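Local coordinates for protection of telomeres protein 1 (Schizosaccharomyces pombe, PDB 4HIO) that binds single-stranded telomeric DNA, protects the 3' overhang at chromosome ends and regulates telomerase and telomere length, at residues T34-D39 with S66-L71; N93-I98 with I107-S112. The protein carries 1 engineered substitution. All coordinates share one frame; numbering follows the deposited sequence.

Contact 1 (T34-D39 with S66-L71); sequences TLYVTD and SIRCIL. With nucleotides of chain B.
Tyr36 and Arg68 stand side by side on the DNA-facing side of an antiparallel strand pair in the OB fold of this ssDNA-binding domain of the telomere protection protein, their ring and guanidinium planes 73° apart. The guanidinium lies between bases: DA5 of chain B is over one face, and N7 of DA4 and N2 of DG2, both of chain B, are over the opposite face, each offset toward the rim. The Tyr36 ring meets DA5 of chain B with its edge, CE2 standing 3.6 Å from N3 of that base, while Arg68 CG approaches the same CE2 obliquely at 3.6 Å. The arginine chain leaves with CG anti to the backbone N (chi1 -168°), which brings its methylenes alongside the phenol and across Thr34, whose CG2 is 3.4 Å from Arg68 CG; a bend at chi3 then turns the guanidinium in among the bases. Salt bridges from Arg68 NH2 to Glu105 and Asp99 probably limit its rotation and offset its charge.

Along the strands, Leu35 pairs with Cys69 and Val37 with Ile67 as hydrogen-bonded pairs, alternating with the non-hydrogen-bonded pairs Thr34-Ile70 and Tyr36-Arg68. The Leu35 N to Cys69 O bond is nearly straight (172°), and CA-H...O contacts, such as Tyr36 CA to Ile67 O, fill in between. Leu35, Val37, Ile67 and Cys69 turn to the other side of the sheet, where Val37 CG2 packs on Ile67 CG2 at 3.9 Å and lies near Cys69 SG. Strands 17-28 and 104-108 flank the pair, making it an inner part of the sheet. A water joins protein and DNA: it lies at the guanidinium edge, accepts from Arg68 NH1 at 2.9 Å, hydrogen-bonds to Tyr36 OH, and donates to O4' of DA5 of chain B.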
ATOM      1  N   THR A  34       6.632   0.925  -7.622  1.00 12.03           N
ATOM      2  CA  THR A  34       6.457   0.276  -6.329  1.00 11.76           C
ATOM      3  C   THR A  34       6.082   1.287  -5.258  1.00 13.34           C
ATOM      4  O   THR A  34       6.710   2.334  -5.133  1.00 12.33           O
ATOM      5  CB  THR A  34       7.715  -0.509  -5.914  1.00 11.28           C
ATOM      6  OG1 THR A  34       8.004  -1.497  -6.911  1.00 13.81           O
ATOM      7  CG2 THR A  34       7.498  -1.204  -4.585  1.00 15.00           C
ATOM      8  N   LEU A  35       5.067   0.948  -4.471  1.00 11.02           N
ATOM      9  CA  LEU A  35       4.662   1.753  -3.336  1.00 11.38           C
ATOM     10  C   LEU A  35       4.862   0.968  -2.059  1.00 14.17           C
ATOM     11  O   LEU A  35       4.729  -0.248  -2.045  1.00 13.61           O
ATOM     12  CB  LEU A  35       3.179   2.110  -3.422  1.00 12.98           C
ATOM     13  CG  LEU A  35       2.620   2.801  -4.659  1.00 15.31           C
ATOM     14  CD1 LEU A  35       1.110   2.884  -4.538  1.00 19.13           C
ATOM     15  CD2 LEU A  35       3.212   4.179  -4.802  1.00 14.44           C
ATOM     16  N   TYR A  36       5.122   1.670  -0.965  1.00 11.89           N
ATOM     17  CA  TYR A  36       5.090   1.066   0.359  1.00 12.63           C
ATOM     18  C   TYR A  36       4.128   1.897   1.201  1.00 12.61           C
ATOM     19  O   TYR A  36       4.354   3.080   1.401  1.00 12.06           O
ATOM     20  CB  TYR A  36       6.488   1.021   0.971  1.00 10.68           C
ATOM     21  CG  TYR A  36       7.492   0.285   0.107  1.00 12.44           C
ATOM     22  CD1 TYR A  36       8.067   0.896  -0.994  1.00 13.27           C
ATOM     23  CD2 TYR A  36       7.857  -1.023   0.391  1.00 14.56           C
ATOM     24  CE1 TYR A  36       8.981   0.231  -1.785  1.00 13.69           C
ATOM     25  CE2 TYR A  36       8.767  -1.694  -0.394  1.00 16.14           C
ATOM     26  CZ  TYR A  36       9.326  -1.065  -1.482  1.00 18.06           C
ATOM     27  OH  TYR A  36      10.232  -1.734  -2.266  1.00 16.60           O
ATOM     28  N   VAL A  37       3.045   1.276   1.663  1.00 12.00           N
ATOM     29  CA  VAL A  37       1.926   1.996   2.258  1.00 11.89           C
ATOM     30  C   VAL A  37       1.547   1.425   3.617  1.00 14.04           C
ATOM     31  O   VAL A  37       1.825   0.271   3.916  1.00 12.64           O
ATOM     32  CB  VAL A  37       0.670   1.982   1.356  1.00 12.91           C
ATOM     33  CG1 VAL A  37       1.032   2.310  -0.082  1.00 12.20           C
ATOM     34  CG2 VAL A  37      -0.037   0.641   1.448  1.00 12.27           C
ATOM     35  N   THR A  38       0.909   2.251   4.433  1.00 12.04           N
ATOM     36  CA  THR A  38       0.456   1.828   5.749  1.00 13.58           C
ATOM     37  C   THR A  38      -0.895   2.455   6.083  1.00 11.74           C
ATOM     38  O   THR A  38      -1.243   3.510   5.564  1.00 12.73           O
ATOM     39  CB  THR A  38       1.480   2.200   6.831  1.00 14.15           C
ATOM     40  OG1 THR A  38       1.033   1.723   8.106  1.00 11.95           O
ATOM     41  CG2 THR A  38       1.668   3.705   6.883  1.00 14.18           C
ATOM     42  N   ASP A  39      -1.657   1.791   6.945  1.00 13.85           N
ATOM     43  CA  ASP A  39      -2.753   2.441   7.652  1.00 13.79           C
ATOM     44  C   ASP A  39      -2.549   2.366   9.160  1.00 15.82           C
ATOM     45  O   ASP A  39      -3.483   2.550   9.933  1.00 17.57           O
ATOM     46  CB  ASP A  39      -4.110   1.844   7.244  1.00 15.09           C
ATOM     47  CG  ASP A  39      -4.289   0.408   7.703  1.00 15.44           C
ATOM     48  OD1 ASP A  39      -3.381  -0.129   8.364  1.00 16.05           O
ATOM     49  OD2 ASP A  39      -5.346  -0.181   7.398  1.00 15.24           O
ATOM     50  N   SER A  66       3.745  -2.031   7.352  1.00 12.49           N
ATOM     51  CA  SER A  66       3.718  -1.517   5.988  1.00 13.55           C
ATOM     52  C   SER A  66       3.799  -2.641   4.953  1.00 15.99           C
ATOM     53  O   SER A  66       4.331  -3.712   5.229  1.00 14.82           O
ATOM     54  CB  SER A  66       4.849  -0.509   5.770  1.00 13.65           C
ATOM     55  OG  SER A  66       4.646   0.661   6.536  1.00 14.07           O
ATOM     56  N   ILE A  67       3.260  -2.387   3.765  1.00 12.03           N
ATOM     57  CA  ILE A  67       3.206  -3.403   2.725  1.00 10.38           C
ATOM     58  C   ILE A  67       3.627  -2.852   1.362  1.00 11.54           C
ATOM     59  O   ILE A  67       3.326  -1.713   1.014  1.00 13.74           O
ATOM     60  CB  ILE A  67       1.807  -4.072   2.632  1.00 14.51           C
ATOM     61  CG1 ILE A  67       1.814  -5.187   1.582  1.00 13.82           C
ATOM     62  CG2 ILE A  67       0.729  -3.041   2.339  1.00 15.18           C
ATOM     63  CD1 ILE A  67       0.575  -6.049   1.580  1.00 17.95           C
ATOM     64  N   ARG A  68       4.342  -3.677   0.606  1.00 11.13           N
ATOM     65  CA  ARG A  68       4.742  -3.344  -0.750  1.00 10.95           C
ATOM     66  C   ARG A  68       3.579  -3.547  -1.711  1.00 13.71           C
ATOM     67  O   ARG A  68       2.950  -4.602  -1.725  1.00 13.76           O
ATOM     68  CB  ARG A  68       5.932  -4.210  -1.174  1.00 14.32           C
ATOM     69  CG  ARG A  68       6.627  -3.761  -2.444  1.00 13.36           C
ATOM     70  CD  ARG A  68       7.899  -4.555  -2.670  1.00 20.84           C
ATOM     71  NE  ARG A  68       7.717  -5.948  -2.288  1.00 31.12           N
ATOM     72  CZ  ARG A  68       8.610  -6.673  -1.627  1.00 26.67           C
ATOM     73  NH1 ARG A  68       9.773  -6.149  -1.271  1.00 24.31           N
ATOM     74  NH2 ARG A  68       8.341  -7.933  -1.332  1.00 29.65           N
ATOM     75  N   CYS A  69       3.304  -2.529  -2.516  1.00 13.67           N
ATOM     76  CA  CYS A  69       2.412  -2.670  -3.655  1.00 10.71           C
ATOM     77  C   CYS A  69       3.167  -2.502  -4.971  1.00 12.45           C
ATOM     78  O   CYS A  69       3.832  -1.496  -5.189  1.00 13.03           O
ATOM     79  CB  CYS A  69       1.279  -1.649  -3.569  1.00 13.23           C
ATOM     80  SG  CYS A  69       0.492  -1.551  -1.951  1.00 15.64           S
ATOM     81  N   ILE A  70       3.077  -3.504  -5.834  1.00 12.54           N
ATOM     82  CA  ILE A  70       3.744  -3.453  -7.125  1.00 12.22           C
ATOM     83  C   ILE A  70       2.733  -3.181  -8.231  1.00 13.49           C
ATOM     84  O   ILE A  70       1.774  -3.923  -8.396  1.00 12.57           O
ATOM     85  CB  ILE A  70       4.502  -4.752  -7.426  1.00 14.57           C
ATOM     86  CG1 ILE A  70       5.443  -5.094  -6.268  1.00 18.60           C
ATOM     87  CG2 ILE A  70       5.276  -4.629  -8.727  1.00 17.58           C
ATOM     88  CD1 ILE A  70       6.331  -6.281  -6.530  1.00 22.00           C
ATOM     89  N   LEU A  71       2.962  -2.106  -8.978  1.00 12.87           N
ATOM     90  CA  LEU A  71       2.052  -1.675 -10.030  1.00 12.71           C
ATOM     91  C   LEU A  71       2.656  -1.918 -11.406  1.00 14.10           C
ATOM     92  O   LEU A  71       3.735  -1.421 -11.708  1.00 11.51           O
ATOM     93  CB  LEU A  71       1.721  -0.191  -9.868  1.00 13.04           C
ATOM     94  CG  LEU A  71       0.711   0.202  -8.790  1.00 12.51           C
ATOM     95  CD1 LEU A  71       1.106  -0.387  -7.449  1.00 11.94           C
ATOM     96  CD2 LEU A  71       0.589   1.713  -8.694  1.00 14.13           C
TER
ATOM     97  P    DA B   5      15.423  -6.124   2.037  1.00 36.76           P
ATOM     98  OP1  DA B   5      16.702  -5.787   2.697  1.00 35.72           O
ATOM     99  OP2  DA B   5      14.622  -7.246   2.551  1.00 33.44           O
ATOM    100  O5'  DA B   5      14.522  -4.810   1.986  1.00 31.20           O
ATOM    101  C5'  DA B   5      14.836  -3.750   1.096  1.00 27.00           C
ATOM    102  C4'  DA B   5      14.226  -2.463   1.616  1.00 20.71           C
ATOM    103  O4'  DA B   5      12.791  -2.545   1.498  1.00 20.37           O
ATOM    104  C3'  DA B   5      14.449  -2.220   3.100  1.00 20.26           C
ATOM    105  O3'  DA B   5      14.259  -0.860   3.423  1.00 17.74           O
ATOM    106  C2'  DA B   5      13.369  -3.085   3.735  1.00 23.38           C
ATOM    107  C1'  DA B   5      12.241  -3.027   2.711  1.00 26.33           C
ATOM    108  N9   DA B   5      11.666  -4.341   2.441  1.00 30.26           N
ATOM    109  C8   DA B   5      12.346  -5.508   2.240  1.00 29.69           C
ATOM    110  N7   DA B   5      11.578  -6.543   2.015  1.00 32.52           N
ATOM    111  C5   DA B   5      10.299  -6.008   2.067  1.00 28.91           C
ATOM    112  C6   DA B   5       9.025  -6.583   1.911  1.00 30.49           C
ATOM    113  N6   DA B   5       8.821  -7.874   1.652  1.00 29.49           N
ATOM    114  N1   DA B   5       7.961  -5.770   2.029  1.00 29.07           N
ATOM    115  C2   DA B   5       8.163  -4.477   2.288  1.00 26.17           C
ATOM    116  N3   DA B   5       9.303  -3.824   2.463  1.00 26.57           N
ATOM    117  C4   DA B   5      10.339  -4.656   2.333  1.00 21.95           C
ATOM    118  P    DA B   4      16.061 -10.178  -3.885  1.00 47.81           P
ATOM    119  OP1  DA B   4      17.215  -9.727  -4.685  1.00 41.81           O
ATOM    120  OP2  DA B   4      15.767 -11.617  -3.761  1.00 43.65           O
ATOM    121  O5'  DA B   4      16.102  -9.603  -2.394  1.00 39.30           O
ATOM    122  C5'  DA B   4      16.912  -8.492  -2.069  1.00 42.60           C
ATOM    123  C4'  DA B   4      16.107  -7.297  -1.577  1.00 32.90           C
ATOM    124  O4'  DA B   4      15.125  -6.902  -2.561  1.00 33.84           O
ATOM    125  C3'  DA B   4      15.350  -7.445  -0.260  1.00 31.04           C
ATOM    126  O3'  DA B   4      15.746  -6.329   0.494  1.00 26.99           O
ATOM    127  C2'  DA B   4      13.882  -7.348  -0.672  1.00 28.73           C
ATOM    128  C1'  DA B   4      13.992  -6.429  -1.880  1.00 30.55           C
ATOM    129  N9   DA B   4      12.903  -6.486  -2.848  1.00 27.59           N
ATOM    130  C8   DA B   4      12.073  -7.536  -3.108  1.00 29.21           C
ATOM    131  N7   DA B   4      11.192  -7.296  -4.045  1.00 30.48           N
ATOM    132  C5   DA B   4      11.470  -6.001  -4.435  1.00 25.02           C
ATOM    133  C6   DA B   4      10.887  -5.159  -5.396  1.00 26.71           C
ATOM    134  N6   DA B   4       9.863  -5.534  -6.167  1.00 27.26           N
ATOM    135  N1   DA B   4      11.403  -3.924  -5.533  1.00 25.67           N
ATOM    136  C2   DA B   4      12.429  -3.566  -4.757  1.00 22.71           C
ATOM    137  N3   DA B   4      13.060  -4.267  -3.820  1.00 23.92           N
ATOM    138  C4   DA B   4      12.526  -5.487  -3.710  1.00 26.43           C
ATOM    139  P    DG B   2      10.723  -9.895 -13.838  1.00 54.18           P
ATOM    140  OP1  DG B   2      11.452  -9.219 -14.929  1.00 46.45           O
ATOM    141  OP2  DG B   2      11.399 -10.933 -13.032  1.00 45.70           O
ATOM    142  O5'  DG B   2      10.169  -8.762 -12.855  1.00 41.65           O
ATOM    143  C5'  DG B   2      10.730  -7.450 -12.881  1.00 37.51           C
ATOM    144  C4'  DG B   2      11.407  -7.118 -11.565  1.00 39.82           C
ATOM    145  O4'  DG B   2      10.396  -6.985 -10.533  1.00 35.26           O
ATOM    146  C3'  DG B   2      12.347  -8.221 -11.101  1.00 42.27           C
ATOM    147  O3'  DG B   2      13.446  -7.737 -10.348  1.00 44.88           O
ATOM    148  C2'  DG B   2      11.442  -9.076 -10.232  1.00 41.25           C
ATOM    149  C1'  DG B   2      10.499  -8.055  -9.616  1.00 35.50           C
ATOM    150  N9   DG B   2       9.197  -8.667  -9.391  1.00 31.35           N
ATOM    151  C8   DG B   2       8.390  -9.229 -10.342  1.00 32.11           C
ATOM    152  N7   DG B   2       7.288  -9.722  -9.865  1.00 31.99           N
ATOM    153  C5   DG B   2       7.370  -9.481  -8.503  1.00 25.65           C
ATOM    154  C6   DG B   2       6.461  -9.793  -7.467  1.00 27.35           C
ATOM    155  O6   DG B   2       5.365 -10.361  -7.550  1.00 20.84           O
ATOM    156  N1   DG B   2       6.934  -9.372  -6.229  1.00 25.52           N
ATOM    157  C2   DG B   2       8.130  -8.730  -6.017  1.00 26.55           C
ATOM    158  N2   DG B   2       8.407  -8.402  -4.749  1.00 23.94           N
ATOM    159  N3   DG B   2       8.989  -8.433  -6.980  1.00 29.04           N
ATOM    160  C4   DG B   2       8.545  -8.835  -8.192  1.00 30.47           C
TER
HETATM  161  O   HOH W   1      11.625  -3.963  -0.928  1.00 19.99           O

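Contact 2 (N93-I98 with I107-S112). With nucleotides of chain B.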
ATOM      1  N   ASN A  93      -9.724  -3.982  -4.920  1.00 14.32           N
ATOM      2  CA  ASN A  93      -9.680  -5.276  -5.593  1.00 16.93           C
ATOM      3  C   ASN A  93      -8.291  -5.721  -6.031  1.00 16.97           C
ATOM      4  O   ASN A  93      -8.140  -6.440  -7.011  1.00 17.62           O
ATOM      5  CB  ASN A  93     -10.650  -5.294  -6.775  1.00 17.47           C
ATOM      6  CG  ASN A  93     -12.096  -5.193  -6.338  1.00 18.13           C
ATOM      7  OD1 ASN A  93     -12.486  -5.759  -5.321  1.00 20.03           O
ATOM      8  ND2 ASN A  93     -12.897  -4.461  -7.101  1.00 20.28           N
ATOM      9  N   VAL A  94      -7.282  -5.290  -5.288  1.00 15.91           N
ATOM     10  CA  VAL A  94      -5.908  -5.629  -5.608  1.00 16.04           C
ATOM     11  C   VAL A  94      -5.586  -7.056  -5.177  1.00 14.96           C
ATOM     12  O   VAL A  94      -6.106  -7.539  -4.176  1.00 16.46           O
ATOM     13  CB  VAL A  94      -4.926  -4.642  -4.956  1.00 15.54           C
ATOM     14  CG1 VAL A  94      -5.265  -3.224  -5.384  1.00 22.49           C
ATOM     15  CG2 VAL A  94      -4.978  -4.767  -3.449  1.00 16.36           C
ATOM     16  N   ARG A  95      -4.735  -7.722  -5.947  1.00 12.86           N
ATOM     17  CA  ARG A  95      -4.315  -9.073  -5.641  1.00 14.90           C
ATOM     18  C   ARG A  95      -3.221  -9.089  -4.569  1.00 13.63           C
ATOM     19  O   ARG A  95      -2.338  -8.278  -4.589  1.00 14.84           O
ATOM     20  CB  ARG A  95      -3.811  -9.766  -6.913  1.00 17.30           C
ATOM     21  CG  ARG A  95      -2.905 -10.926  -6.757  1.00 18.02           C
ATOM     22  CD  ARG A  95      -2.401 -11.423  -8.118  1.00 21.18           C
ATOM     23  NE  ARG A  95      -3.492 -11.979  -8.913  1.00 19.90           N
ATOM     24  CZ  ARG A  95      -3.403 -12.410 -10.157  1.00 23.75           C
ATOM     25  NH1 ARG A  95      -2.279 -12.337 -10.795  1.00 23.31           N
ATOM     26  NH2 ARG A  95      -4.456 -12.895 -10.778  1.00 20.25           N
ATOM     27  N   THR A  96      -3.293 -10.057  -3.667  1.00 16.18           N
ATOM     28  CA  THR A  96      -2.248 -10.227  -2.673  1.00 16.45           C
ATOM     29  C   THR A  96      -1.559 -11.565  -2.874  1.00 18.80           C
ATOM     30  O   THR A  96      -2.165 -12.522  -3.335  1.00 18.47           O
ATOM     31  CB  THR A  96      -2.805 -10.164  -1.251  1.00 16.33           C
ATOM     32  OG1 THR A  96      -3.715 -11.250  -1.049  1.00 17.13           O
ATOM     33  CG2 THR A  96      -3.528  -8.842  -1.025  1.00 16.63           C
ATOM     34  N   LYS A  97      -0.279 -11.611  -2.535  1.00 14.67           N
ATOM     35  CA  LYS A  97       0.480 -12.848  -2.549  1.00 21.36           C
ATOM     36  C   LYS A  97       1.636 -12.780  -1.566  1.00 20.63           C
ATOM     37  O   LYS A  97       1.738 -11.844  -0.775  1.00 18.11           O
ATOM     38  CB  LYS A  97       1.017 -13.128  -3.950  1.00 21.86           C
ATOM     39  CG  LYS A  97       1.911 -12.039  -4.491  1.00 22.88           C
ATOM     40  CD  LYS A  97       2.296 -12.305  -5.931  1.00 27.61           C
ATOM     41  CE  LYS A  97       3.596 -13.079  -6.017  1.00 25.84           C
ATOM     42  NZ  LYS A  97       4.321 -12.790  -7.282  1.00 30.71           N
ATOM     43  N   ILE A  98       2.495 -13.779  -1.630  1.00 21.17           N
ATOM     44  CA  ILE A  98       3.718 -13.853  -0.848  1.00 23.27           C
ATOM     45  C   ILE A  98       4.991 -13.650  -1.677  1.00 25.91           C
ATOM     46  O   ILE A  98       5.138 -14.203  -2.742  1.00 27.74           O
ATOM     47  CB  ILE A  98       3.846 -15.195  -0.141  1.00 24.77           C
ATOM     48  CG1 ILE A  98       2.745 -15.397   0.879  1.00 23.37           C
ATOM     49  CG2 ILE A  98       5.141 -15.237   0.571  1.00 28.61           C
ATOM     50  CD1 ILE A  98       2.803 -14.407   1.991  1.00 24.41           C
ATOM     51  N   ILE A 107      -0.322  -6.597  -5.392  1.00 12.75           N
ATOM     52  CA  ILE A 107      -0.046  -6.497  -6.817  1.00 13.00           C
ATOM     53  C   ILE A 107      -1.211  -5.909  -7.605  1.00 14.42           C
ATOM     54  O   ILE A 107      -2.344  -6.350  -7.477  1.00 14.60           O
ATOM     55  CB  ILE A 107       0.291  -7.863  -7.445  1.00 15.91           C
ATOM     56  CG1 ILE A 107       1.356  -8.582  -6.625  1.00 15.54           C
ATOM     57  CG2 ILE A 107       0.770  -7.678  -8.874  1.00 16.59           C
ATOM     58  CD1 ILE A 107       2.713  -7.961  -6.756  1.00 17.58           C
ATOM     59  N   LEU A 108      -0.908  -4.922  -8.437  1.00 13.54           N
ATOM     60  CA  LEU A 108      -1.854  -4.446  -9.429  1.00 13.83           C
ATOM     61  C   LEU A 108      -1.291  -4.849 -10.780  1.00 16.56           C
ATOM     62  O   LEU A 108      -0.422  -4.180 -11.320  1.00 15.79           O
ATOM     63  CB  LEU A 108      -2.043  -2.932  -9.345  1.00 16.75           C
ATOM     64  CG  LEU A 108      -2.857  -2.431  -8.153  1.00 17.72           C
ATOM     65  CD1 LEU A 108      -1.942  -2.147  -6.980  1.00 20.66           C
ATOM     66  CD2 LEU A 108      -3.649  -1.199  -8.512  1.00 20.50           C
ATOM     67  N   HIS A 109      -1.775  -5.973 -11.296  1.00 15.37           N
ATOM     68  CA  HIS A 109      -1.324  -6.505 -12.552  1.00 17.07           C
ATOM     69  C   HIS A 109      -2.125  -5.945 -13.749  1.00 15.19           C
ATOM     70  O   HIS A 109      -3.233  -5.536 -13.610  1.00 13.98           O
ATOM     71  CB  HIS A 109      -1.425  -8.026 -12.532  1.00 18.39           C
ATOM     72  CG  HIS A 109      -2.816  -8.528 -12.293  1.00 21.69           C
ATOM     73  ND1 HIS A 109      -3.727  -8.741 -13.303  1.00 22.95           N
ATOM     74  CD2 HIS A 109      -3.448  -8.878 -11.146  1.00 21.75           C
ATOM     75  CE1 HIS A 109      -4.857  -9.193 -12.788  1.00 21.76           C
ATOM     76  NE2 HIS A 109      -4.717  -9.276 -11.481  1.00 21.09           N
ATOM     77  N   GLY A 110      -1.489  -5.916 -14.903  1.00 15.19           N
ATOM     78  CA  GLY A 110      -2.178  -5.572 -16.132  1.00 15.64           C
ATOM     79  C   GLY A 110      -3.557  -6.195 -16.248  1.00 19.49           C
ATOM     80  O   GLY A 110      -3.731  -7.388 -16.016  1.00 20.33           O
ATOM     81  N   ASP A 111      -4.540  -5.375 -16.606  1.00 16.90           N
ATOM     82  CA  ASP A 111      -5.916  -5.834 -16.729  1.00 16.18           C
ATOM     83  C   ASP A 111      -6.724  -4.918 -17.647  1.00 16.28           C
ATOM     84  O   ASP A 111      -7.610  -4.199 -17.202  1.00 18.58           O
ATOM     85  CB  ASP A 111      -6.570  -5.920 -15.349  1.00 16.29           C
ATOM     86  CG  ASP A 111      -7.902  -6.639 -15.375  1.00 17.91           C
ATOM     87  OD1 ASP A 111      -8.239  -7.242 -16.412  1.00 18.08           O
ATOM     88  OD2 ASP A 111      -8.611  -6.601 -14.351  1.00 18.22           O
ATOM     89  N   SER A 112      -6.403  -4.957 -18.935  1.00 19.05           N
ATOM     90  CA  SER A 112      -6.987  -4.046 -19.911  1.00 21.22           C
ATOM     91  C   SER A 112      -8.484  -4.284 -20.100  1.00 22.33           C
ATOM     92  O   SER A 112      -9.206  -3.403 -20.558  1.00 23.85           O
ATOM     93  CB  SER A 112      -6.266  -4.176 -21.250  1.00 25.65           C
ATOM     94  OG  SER A 112      -6.705  -5.325 -21.950  1.00 31.42           O
TER
ATOM     95  P    DG B   2      10.723  -9.895 -13.838  1.00 54.18           P
ATOM     96  OP1  DG B   2      11.452  -9.219 -14.929  1.00 46.45           O
ATOM     97  OP2  DG B   2      11.399 -10.933 -13.032  1.00 45.70           O
ATOM     98  O5'  DG B   2      10.169  -8.762 -12.855  1.00 41.65           O
ATOM     99  C5'  DG B   2      10.730  -7.450 -12.881  1.00 37.51           C
ATOM    100  C4'  DG B   2      11.407  -7.118 -11.565  1.00 39.82           C
ATOM    101  O4'  DG B   2      10.396  -6.985 -10.533  1.00 35.26           O
ATOM    102  C3'  DG B   2      12.347  -8.221 -11.101  1.00 42.27           C
ATOM    103  O3'  DG B   2      13.446  -7.737 -10.348  1.00 44.88           O
ATOM    104  C2'  DG B   2      11.442  -9.076 -10.232  1.00 41.25           C
ATOM    105  C1'  DG B   2      10.499  -8.055  -9.616  1.00 35.50           C
ATOM    106  N9   DG B   2       9.197  -8.667  -9.391  1.00 31.35           N
ATOM    107  C8   DG B   2       8.390  -9.229 -10.342  1.00 32.11           C
ATOM    108  N7   DG B   2       7.288  -9.722  -9.865  1.00 31.99           N
ATOM    109  C5   DG B   2       7.370  -9.481  -8.503  1.00 25.65           C
ATOM    110  C6   DG B   2       6.461  -9.793  -7.467  1.00 27.35           C
ATOM    111  O6   DG B   2       5.365 -10.361  -7.550  1.00 20.84           O
ATOM    112  N1   DG B   2       6.934  -9.372  -6.229  1.00 25.52           N
ATOM    113  C2   DG B   2       8.130  -8.730  -6.017  1.00 26.55           C
ATOM    114  N2   DG B   2       8.407  -8.402  -4.749  1.00 23.94           N
ATOM    115  N3   DG B   2       8.989  -8.433  -6.980  1.00 29.04           N
ATOM    116  C4   DG B   2       8.545  -8.835  -8.192  1.00 30.47           C
ATOM    117  O5'  DG B   1       7.797 -14.286 -12.922  1.00 48.99           O
ATOM    118  C5'  DG B   1       6.965 -13.146 -13.163  1.00 40.48           C
ATOM    119  C4'  DG B   1       7.579 -12.180 -14.166  1.00 40.91           C
ATOM    120  O4'  DG B   1       6.516 -11.555 -14.934  1.00 33.72           O
ATOM    121  C3'  DG B   1       8.363 -11.028 -13.545  1.00 37.86           C
ATOM    122  O3'  DG B   1       9.378 -10.545 -14.421  1.00 46.27           O
ATOM    123  C2'  DG B   1       7.268  -9.989 -13.358  1.00 35.77           C
ATOM    124  C1'  DG B   1       6.450 -10.177 -14.630  1.00 34.44           C
ATOM    125  N9   DG B   1       5.056  -9.772 -14.468  1.00 30.63           N
ATOM    126  C8   DG B   1       4.136 -10.301 -13.598  1.00 26.47           C
ATOM    127  N7   DG B   1       2.966  -9.737 -13.667  1.00 27.58           N
ATOM    128  C5   DG B   1       3.116  -8.765 -14.643  1.00 23.64           C
ATOM    129  C6   DG B   1       2.183  -7.830 -15.153  1.00 22.94           C
ATOM    130  O6   DG B   1       1.000  -7.673 -14.838  1.00 21.41           O
ATOM    131  N1   DG B   1       2.748  -7.025 -16.135  1.00 19.05           N
ATOM    132  C2   DG B   1       4.046  -7.112 -16.569  1.00 23.95           C
ATOM    133  N2   DG B   1       4.414  -6.249 -17.523  1.00 28.02           N
ATOM    134  N3   DG B   1       4.926  -7.979 -16.101  1.00 24.29           N
ATOM    135  C4   DG B   1       4.395  -8.772 -15.144  1.00 24.42           C
TER
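Arg95 and His109 stack where the antiparallel hairpin of strands 88-98 and 104-108 runs out into the loop after Ile107 and Leu108, within the OB fold. The guanidinium lies flat over the imidazole with centres 4.1 Å apart and planes 25° from parallel; His109 NE2 sits over the centre of the guanidinium. Two torsions bring the groups together: Arg95 bends at chi3, and His109 places CG between its own backbone N and carbonyl carbon (chi1 59°). The ring is also held at both nitrogens, ND1 donating to Gly110 O and NE2 bonding to Arg16. A serine at Arg95 would probably leave one face of the His109 ring without its flat partner and open a gap beside it.

Backbone bonding across the segments is confined to one hydrogen-bonded pair. Ile107 N gives a short bond of 2.7 Å to Arg95 O, whereas the return bond from Arg95 N to Ile107 O is longer, at 3.2 Å, and more bent (138°).

Apolar contacts fall on both sides of the hairpin. On the side away from the DNA, Val94 CG1 meets the branch point of Leu108, CG, at 3.8 Å, with Cys17 and Phe19 also touching Val94. On the DNA side the Lys97 and Ile107 side chains cross at a slant, Lys97 CD 3.9 Å from Ile107 CG1.

Polar contacts to the DNA use one side chain and one backbone amide, each directed to a guanine O6. Gly110 N donates to O6 of DG1 of chain B at 3.0 Å, in a loop that the His109 ND1 bond probably steadies. Lys97, bent at chi3, extends past Ile107 CD1 to DG2 of chain B, where its NZ donates to O6 at 2.7 Å.

In the fold
Contact 1 lies near the centre of the chain, about 3 Å away centre to centre, and every touching residue is buried; contact 2, about 12 Å out, is partly buried at the end of a hairpin. Both belong to the same curved sheet of the OB fold and meet where strands 67-71 and 104-108 run parallel: a probable hydrogen bond links Ile70 O to Leu108 N, and Ile70 and Leu71 pack on Ile107 and Leu108. Contact 1 has continuous strand pairing and wedges its arginine among bases, whereas contact 2 has one bridge and spends its arginine on a histidine; its lysine and backbone amide donate to guanine O6 atoms, consistent with recognition of guanine. DG2 of chain B touches both contacts.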